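Local coordinates for protein probable aminotransferase (Pseudomonas aeruginosa, PDB 5YKR) that is a probable aminotransferase of class III, a dimeric enzyme of the pyridoxal-phosphate-dependent aminotransferase superfamily that carries its cofactor on a lysine, at residues A95-T109 and N332-V346. Numbering follows the deposited sequence.
Sequences AVADAIARQARRGST and NALQLAAMRATFAEV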
loop_
_atom_site.group_PDB
_atom_site.type_symbol
_atom_site.label_atom_id
_atom_site.label_comp_id
_atom_site.label_asym_id
_atom_site.label_seq_id
_atom_site.Cartn_x
_atom_site.Cartn_y
_atom_site.Cartn_z
ATOM N N ALA A 95 10.002 21.819 -4.115
ATOM C CA ALA A 95 9.727 21.329 -5.453
ATOM C C ALA A 95 8.704 20.184 -5.431
ATOM O O ALA A 95 7.882 20.030 -6.360
ATOM C CB ALA A 95 10.993 20.853 -6.128
ATOM N N VAL A 96 8.779 19.360 -4.386
ATOM C CA VAL A 96 7.950 18.205 -4.284
ATOM C C VAL A 96 6.541 18.603 -3.881
ATOM O O VAL A 96 5.554 18.173 -4.509
ATOM C CB VAL A 96 8.542 17.143 -3.338
ATOM C CG1 VAL A 96 7.654 15.905 -3.241
ATOM C CG2 VAL A 96 9.955 16.745 -3.764
ATOM N N ALA A 97 6.420 19.475 -2.895
ATOM C CA ALA A 97 5.111 20.008 -2.512
ATOM C C ALA A 97 4.426 20.743 -3.650
ATOM O O ALA A 97 3.217 20.567 -3.868
ATOM C CB ALA A 97 5.214 20.901 -1.302
ATOM N N ASP A 98 5.201 21.526 -4.418
ATOM C CA ASP A 98 4.657 22.230 -5.566
ATOM C C ASP A 98 4.158 21.268 -6.641
ATOM O O ASP A 98 3.090 21.481 -7.238
ATOM C CB ASP A 98 5.666 23.209 -6.187
ATOM C CG ASP A 98 5.860 24.495 -5.349
ATOM O OD1 ASP A 98 5.122 24.765 -4.344
ATOM O OD2 ASP A 98 6.801 25.220 -5.725
ATOM N N ALA A 99 4.942 20.201 -6.889
ATOM C CA ALA A 99 4.557 19.211 -7.891
ATOM C C ALA A 99 3.263 18.488 -7.463
ATOM O O ALA A 99 2.377 18.216 -8.301
ATOM C CB ALA A 99 5.652 18.209 -8.112
ATOM N N ILE A 100 3.147 18.147 -6.180
ATOM C CA ILE A 100 1.974 17.492 -5.616
ATOM C C ILE A 100 0.762 18.418 -5.764
ATOM O O ILE A 100 -0.302 18.003 -6.225
ATOM C CB ILE A 100 2.215 17.052 -4.172
ATOM C CG1 ILE A 100 3.163 15.861 -4.146
ATOM C CG2 ILE A 100 0.899 16.713 -3.462
ATOM C CD1 ILE A 100 3.672 15.523 -2.762
ATOM N N ALA A 101 0.896 19.669 -5.379
ATOM C CA ALA A 101 -0.219 20.612 -5.470
ATOM C C ALA A 101 -0.685 20.759 -6.925
ATOM O O ALA A 101 -1.898 20.713 -7.224
ATOM C CB ALA A 101 0.203 21.962 -4.903
ATOM N N ARG A 102 0.269 20.955 -7.824
ATOM C CA ARG A 102 -0.054 21.164 -9.249
ATOM C C ARG A 102 -0.770 19.947 -9.833
ATOM O O ARG A 102 -1.799 20.069 -10.549
ATOM C CB ARG A 102 1.202 21.453 -10.059
ATOM C CG ARG A 102 1.042 21.538 -11.565
ATOM C CD ARG A 102 2.319 22.016 -12.232
ATOM N NE ARG A 102 3.494 21.260 -11.880
ATOM C CZ ARG A 102 4.553 21.691 -11.149
ATOM N NH1 ARG A 102 4.694 22.926 -10.564
ATOM N NH2 ARG A 102 5.512 20.833 -10.994
ATOM N N GLN A 103 -0.242 18.756 -9.546
ATOM C CA GLN A 103 -0.844 17.573 -10.135
ATOM C C GLN A 103 -2.195 17.276 -9.514
ATOM O O GLN A 103 -3.107 16.820 -10.207
ATOM C CB GLN A 103 0.087 16.378 -10.093
ATOM C CG GLN A 103 -0.405 15.173 -10.894
ATOM C CD GLN A 103 -0.548 15.500 -12.385
ATOM O OE1 GLN A 103 0.296 16.171 -12.965
ATOM N NE2 GLN A 103 -1.631 15.059 -12.984
ATOM N N ALA A 104 -2.379 17.480 -8.230
ATOM C CA ALA A 104 -3.669 17.218 -7.612
ATOM C C ALA A 104 -4.772 18.013 -8.326
ATOM O O ALA A 104 -5.895 17.549 -8.547
ATOM C CB ALA A 104 -3.639 17.532 -6.118
ATOM N N ARG A 105 -4.431 19.236 -8.713
ATOM C CA ARG A 105 -5.370 20.123 -9.402
ATOM C C ARG A 105 -5.594 19.788 -10.863
ATOM O O ARG A 105 -6.478 20.370 -11.492
ATOM C CB ARG A 105 -4.894 21.560 -9.243
ATOM C CG ARG A 105 -5.010 21.990 -7.775
ATOM C CD ARG A 105 -4.723 23.446 -7.488
ATOM N NE ARG A 105 -4.982 23.753 -6.066
ATOM C CZ ARG A 105 -4.100 24.171 -5.178
ATOM N NH1 ARG A 105 -2.814 24.336 -5.498
ATOM N NH2 ARG A 105 -4.502 24.420 -3.945
ATOM N N ARG A 106 -4.874 18.799 -11.387
ATOM C CA ARG A 106 -5.111 18.345 -12.778
ATOM C C ARG A 106 -5.254 16.853 -12.941
ATOM O O ARG A 106 -5.180 16.339 -14.034
ATOM C CB ARG A 106 -4.064 18.899 -13.692
ATOM C CG ARG A 106 -2.698 18.377 -13.560
ATOM C CD ARG A 106 -1.797 19.077 -14.629
ATOM N NE ARG A 106 -0.375 18.660 -14.514
ATOM C CZ ARG A 106 0.680 19.336 -14.984
ATOM N NH1 ARG A 106 0.536 20.518 -15.558
ATOM N NH2 ARG A 106 1.920 18.865 -14.842
ATOM N N GLY A 107 -5.609 16.190 -11.845
ATOM C CA GLY A 107 -5.940 14.790 -11.836
ATOM C C GLY A 107 -4.901 13.960 -11.129
ATOM O O GLY A 107 -3.752 13.818 -11.600
ATOM N N SER A 108 -5.319 13.387 -10.007
ATOM C CA SER A 108 -4.394 12.590 -9.204
ATOM C C SER A 108 -4.377 11.114 -9.540
ATOM O O SER A 108 -3.337 10.475 -9.402
ATOM C CB SER A 108 -4.668 12.765 -7.719
ATOM O OG SER A 108 -6.033 12.637 -7.442
ATOM N N THR A 109 -5.546 10.556 -9.885
ATOM C CA THR A 109 -5.619 9.111 -10.150
ATOM C C THR A 109 -6.601 8.819 -11.267
ATOM O O THR A 109 -7.793 9.013 -11.127
ATOM C CB THR A 109 -5.778 8.277 -8.853
ATOM O OG1 THR A 109 -5.316 6.928 -9.100
ATOM C CG2 THR A 109 -7.189 8.327 -8.251
ATOM N N ASN A 332 0.068 6.045 -9.885
ATOM C CA ASN A 332 -0.840 7.111 -10.258
ATOM C C ASN A 332 -0.150 8.437 -10.595
ATOM O O ASN A 332 1.023 8.642 -10.306
ATOM C CB ASN A 332 -2.012 7.239 -9.285
ATOM C CG ASN A 332 -1.751 7.924 -8.004
ATOM O OD1 ASN A 332 -0.776 8.640 -7.800
ATOM N ND2 ASN A 332 -2.729 7.724 -7.094
ATOM N N ALA A 333 -0.921 9.341 -11.195
ATOM C CA ALA A 333 -0.346 10.594 -11.660
ATOM C C ALA A 333 0.294 11.407 -10.523
ATOM O O ALA A 333 1.345 12.024 -10.694
ATOM C CB ALA A 333 -1.444 11.410 -12.342
ATOM N N LEU A 334 -0.350 11.385 -9.367
ATOM C CA LEU A 334 0.174 12.167 -8.231
ATOM C C LEU A 334 1.505 11.602 -7.752
ATOM O O LEU A 334 2.468 12.354 -7.515
ATOM C CB LEU A 334 -0.875 12.159 -7.106
ATOM C CG LEU A 334 -0.636 13.173 -6.020
ATOM C CD1 LEU A 334 -0.814 14.561 -6.586
ATOM C CD2 LEU A 334 -1.555 12.979 -4.858
ATOM N N GLN A 335 1.611 10.273 -7.628
ATOM C CA GLN A 335 2.881 9.649 -7.265
ATOM C C GLN A 335 3.976 9.995 -8.249
ATOM O O GLN A 335 5.093 10.345 -7.867
ATOM C CB GLN A 335 2.771 8.123 -7.251
ATOM C CG GLN A 335 1.952 7.512 -6.101
ATOM C CD GLN A 335 1.943 5.977 -6.282
ATOM O OE1 GLN A 335 1.744 5.490 -7.416
ATOM N NE2 GLN A 335 2.222 5.228 -5.238
ATOM N N LEU A 336 3.661 9.892 -9.547
ATOM C CA LEU A 336 4.676 10.114 -10.558
ATOM C C LEU A 336 5.168 11.583 -10.571
ATOM O O LEU A 336 6.358 11.852 -10.786
ATOM C CB LEU A 336 4.168 9.685 -11.940
ATOM C CG LEU A 336 4.457 8.219 -12.316
ATOM C CD1 LEU A 336 5.953 7.986 -12.510
ATOM C CD2 LEU A 336 3.929 7.206 -11.320
ATOM N N ALA A 337 4.251 12.530 -10.351
ATOM C CA ALA A 337 4.654 13.934 -10.265
ATOM C C ALA A 337 5.633 14.160 -9.093
ATOM O O ALA A 337 6.633 14.867 -9.217
ATOM C CB ALA A 337 3.451 14.816 -10.117
ATOM N N ALA A 338 5.300 13.568 -7.937
ATOM C CA ALA A 338 6.150 13.704 -6.760
ATOM C C ALA A 338 7.496 13.040 -6.953
ATOM O O ALA A 338 8.523 13.567 -6.499
ATOM C CB ALA A 338 5.437 13.173 -5.522
ATOM N N MET A 339 7.511 11.865 -7.558
ATOM C CA MET A 339 8.773 11.169 -7.857
ATOM C C MET A 339 9.649 11.989 -8.806
ATOM O O MET A 339 10.879 12.049 -8.652
ATOM C CB MET A 339 8.538 9.783 -8.506
ATOM C CG MET A 339 7.953 8.803 -7.560
ATOM S SD MET A 339 7.778 7.221 -8.484
ATOM C CE MET A 339 6.963 6.365 -7.127
ATOM N N ARG A 340 9.029 12.572 -9.830
ATOM C CA ARG A 340 9.796 13.341 -10.785
ATOM C C ARG A 340 10.490 14.490 -10.068
ATOM O O ARG A 340 11.697 14.708 -10.243
ATOM C CB ARG A 340 8.933 13.828 -11.926
ATOM C CG ARG A 340 9.655 14.750 -12.889
ATOM C CD ARG A 340 8.825 15.004 -14.087
ATOM N NE ARG A 340 9.550 15.782 -15.088
ATOM C CZ ARG A 340 9.106 15.994 -16.318
ATOM N NH1 ARG A 340 7.893 15.544 -16.693
ATOM N NH2 ARG A 340 9.904 16.609 -17.164
ATOM N N ALA A 341 9.731 15.229 -9.239
ATOM C CA ALA A 341 10.350 16.305 -8.498
ATOM C C ALA A 341 11.447 15.818 -7.582
ATOM O O ALA A 341 12.495 16.453 -7.432
ATOM C CB ALA A 341 9.297 17.057 -7.709
ATOM N N THR A 342 11.222 14.683 -6.915
ATOM C CA THR A 342 12.219 14.161 -6.026
ATOM C C THR A 342 13.510 13.807 -6.726
ATOM O O THR A 342 14.619 14.186 -6.265
ATOM C CB THR A 342 11.630 12.931 -5.274
ATOM O OG1 THR A 342 10.513 13.354 -4.490
ATOM C CG2 THR A 342 12.685 12.285 -4.385
ATOM N N PHE A 343 13.417 13.042 -7.816
ATOM C CA PHE A 343 14.609 12.641 -8.511
ATOM C C PHE A 343 15.310 13.797 -9.235
ATOM O O PHE A 343 16.545 13.857 -9.281
ATOM C CB PHE A 343 14.327 11.512 -9.482
ATOM C CG PHE A 343 13.856 10.230 -8.818
ATOM C CD1 PHE A 343 14.585 9.662 -7.781
ATOM C CD2 PHE A 343 12.736 9.563 -9.262
ATOM C CE1 PHE A 343 14.178 8.475 -7.164
ATOM C CE2 PHE A 343 12.332 8.356 -8.685
ATOM C CZ PHE A 343 13.035 7.847 -7.623
ATOM N N ALA A 344 14.529 14.725 -9.765
ATOM C CA ALA A 344 15.145 15.840 -10.561
ATOM C C ALA A 344 15.749 16.914 -9.664
ATOM O O ALA A 344 16.781 17.488 -9.994
ATOM C CB ALA A 344 14.115 16.449 -11.469
ATOM N N GLU A 345 15.079 17.206 -8.548
ATOM C CA GLU A 345 15.391 18.390 -7.757
ATOM C C GLU A 345 15.920 18.144 -6.368
ATOM O O GLU A 345 16.563 19.046 -5.811
ATOM C CB GLU A 345 14.169 19.316 -7.669
ATOM C CG GLU A 345 13.538 19.652 -8.998
ATOM C CD GLU A 345 14.412 20.468 -9.922
ATOM O OE1 GLU A 345 15.310 21.204 -9.431
ATOM O OE2 GLU A 345 14.196 20.358 -11.127
ATOM N N VAL A 346 15.703 16.952 -5.805
ATOM C CA VAL A 346 16.002 16.724 -4.392
ATOM C C VAL A 346 17.171 15.761 -4.164
ATOM O O VAL A 346 18.064 16.045 -3.410
ATOM C CB VAL A 346 14.733 16.245 -3.650
ATOM C CG1 VAL A 346 15.012 15.946 -2.195
ATOM C CG2 VAL A 346 13.639 17.293 -3.759
#
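A nearly antiparallel helix pair, 95-104 and 333-346, its axes 8.2 Å apart at 155°, packs largely through alanines beside the dimer interface: Ala99 CB lies 3.8 Å from Ala341 CB. Val96 is a knob in the hole formed by Ala338, Ala341, Thr342 and Val346. With CG1 anti to the backbone N (chi1 -180°), its CG2 is directed at Val346 CG2 (3.7 Å) and Thr342 OG1. That hydroxyl donates to Ala338 O, which also accepts Thr342 N from the opposite face of its plane. Further along, Leu334 CD1 reaches Ile100 O at 3.5 Å and touches Ala104 CB.

In this class-III aminotransferase helix 95-104 also borders the second subunit, where Ile100 packs on Ile100 of that subunit; Asp98 forms a salt bridge with Arg105 of the second subunit, and Arg105 with Asp98 of that subunit. The turn after helix 95-104 meets the start of helix 333-346: Leu334 N donates to Ser108 O (3.1 Å). Asn332 and Gln335 close a capping box there, Gln335 N lying almost on the extension of the Asn332 CG-OD1 bond, while Asn332 ND2 bonds to Gly291 O of the second subunit. Gln103, its CB against Ala337 CB and its chain bent at chi2 (62°), lays its amide beside Ala333 CB; NE2 donates to Gly107 O (2.8 Å) and OE1 accepts from Arg106 NE, which sits above the carbonyl plane, so both ends of the amide are fixed.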